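Local coordinates for tRNA (adenine(22)-N(1))-methyltransferase (PDB 6Q56), which catalyses the S-adenosyl-L-methionine-dependent methylation of adenosine 22 in tRNA, giving N(1)-methyladenosine, at residues Thr214-Asn217 with Lys218-Lys222. The protein carries 2 engineered substitutions. Residues are numbered along the deposited sequence; the frame is centred on the assembly and turned at random.
Sequences TEQN and KQKLK
Lys220 runs back along the helix surface beside Gln216, one turn earlier, the two long side chains pointing the same way. Lys220 CG lies 3.5 Å from Gln216 O, and Lys220 CD 4.0 Å from Asn217 OD1, so the aliphatic stem bridges two residues of the preceding turn before the chain bends at its last torsion (chi4 54°). Lysine suits this partly exposed place, with methylenes that can lie on the helix and a charged end that suits a surface site; an alanine here, lacking everything beyond CB, would probably lose the methylene contacts with Gln216 O and Asn217 OD1. Beneath the side chains runs the i to i+4 bonding of the first turns of helix 215-234, which forms a C-terminal helical hairpin with helix 188-210, from Lys218 N to Thr214 O (3.0 Å) through to Leu221 N to Asn217 O (2.9 Å). Thr214 is the N-cap: its OG1 accepts an almost straight bond from Asn217 N (3.0 Å, 169°), satisfying a first-turn amide that has no earlier helical carbonyl. The methylenes of Lys218 run alongside Thr214 O, Lys218 CG at 3.6 Å. Asn217 in turn ties the helix start to the preceding loop, its ND2 donating to Ala212 O, and its side chain also touches Ile208; Leu221, whose apolar side chain suits the side facing helix 188-210, rests on Tyr205, Ile208 and Ser209.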
# COMPACT_ATOMS: atom_id res chain seq x y z
N THR A 214 -30.94 -19.11 7.70
CA THR A 214 -31.39 -17.93 8.40
C THR A 214 -31.17 -16.71 7.53
O THR A 214 -30.37 -16.72 6.61
CB THR A 214 -30.63 -17.76 9.72
OG1 THR A 214 -29.30 -17.32 9.45
CG2 THR A 214 -30.58 -19.07 10.47
N GLU A 215 -31.90 -15.66 7.85
CA GLU A 215 -31.79 -14.42 7.10
C GLU A 215 -30.34 -13.96 7.12
O GLU A 215 -29.84 -13.39 6.16
CB GLU A 215 -32.69 -13.36 7.73
CG GLU A 215 -32.83 -12.07 6.95
CD GLU A 215 -33.86 -11.14 7.56
OE1 GLU A 215 -34.42 -11.48 8.61
OE2 GLU A 215 -34.10 -10.06 6.99
N GLN A 216 -29.67 -14.24 8.23
CA GLN A 216 -28.28 -13.85 8.41
C GLN A 216 -27.35 -14.61 7.49
O GLN A 216 -26.53 -14.03 6.81
CB GLN A 216 -27.84 -14.08 9.86
CG GLN A 216 -26.39 -13.71 10.12
CD GLN A 216 -25.99 -13.88 11.56
OE1 GLN A 216 -26.56 -14.67 12.30
NE2 GLN A 216 -24.98 -13.14 11.97
N ASN A 217 -27.48 -15.93 7.47
CA ASN A 217 -26.62 -16.75 6.64
C ASN A 217 -26.85 -16.51 5.16
O ASN A 217 -25.93 -16.62 4.36
CB ASN A 217 -26.79 -18.22 6.98
CG ASN A 217 -26.08 -18.60 8.25
OD1 ASN A 217 -25.34 -17.81 8.82
ND2 ASN A 217 -26.31 -19.81 8.72
N LYS A 218 -28.07 -16.18 4.79
CA LYS A 218 -28.38 -15.91 3.41
C LYS A 218 -27.75 -14.58 3.02
O LYS A 218 -27.31 -14.41 1.90
CB LYS A 218 -29.88 -15.93 3.17
CG LYS A 218 -30.41 -17.35 3.02
CD LYS A 218 -31.92 -17.40 3.10
CE LYS A 218 -32.44 -18.80 2.88
NZ LYS A 218 -33.82 -18.97 3.41
N GLN A 219 -27.67 -13.65 3.96
CA GLN A 219 -27.04 -12.38 3.67
C GLN A 219 -25.54 -12.61 3.49
O GLN A 219 -24.93 -12.05 2.59
CB GLN A 219 -27.29 -11.35 4.76
CG GLN A 219 -28.35 -10.32 4.40
CD GLN A 219 -28.02 -9.60 3.10
OE1 GLN A 219 -28.89 -9.40 2.25
NE2 GLN A 219 -26.76 -9.22 2.93
N LYS A 220 -24.98 -13.46 4.34
CA LYS A 220 -23.56 -13.79 4.27
C LYS A 220 -23.23 -14.49 2.97
O LYS A 220 -22.15 -14.35 2.44
CB LYS A 220 -23.15 -14.67 5.45
CG LYS A 220 -23.06 -13.96 6.79
CD LYS A 220 -22.76 -14.94 7.91
CE LYS A 220 -22.55 -14.24 9.24
NZ LYS A 220 -23.67 -13.34 9.60
N LEU A 221 -24.19 -15.25 2.46
CA LEU A 221 -24.00 -15.97 1.22
C LEU A 221 -24.06 -15.02 0.03
O LEU A 221 -23.28 -15.14 -0.90
CB LEU A 221 -25.03 -17.07 1.08
CG LEU A 221 -24.84 -18.27 2.01
CD1 LEU A 221 -26.17 -18.95 2.26
CD2 LEU A 221 -23.82 -19.25 1.47
N LYS A 222 -24.98 -14.08 0.08
CA LYS A 222 -25.13 -13.11 -1.00
C LYS A 222 -23.83 -12.38 -1.25
O LYS A 222 -23.45 -12.13 -2.38
CB LYS A 222 -26.24 -12.10 -0.68
CG LYS A 222 -26.44 -11.09 -1.79
CD LYS A 222 -27.46 -10.02 -1.45
CE LYS A 222 -27.43 -8.89 -2.48
NZ LYS A 222 -28.47 -7.86 -2.25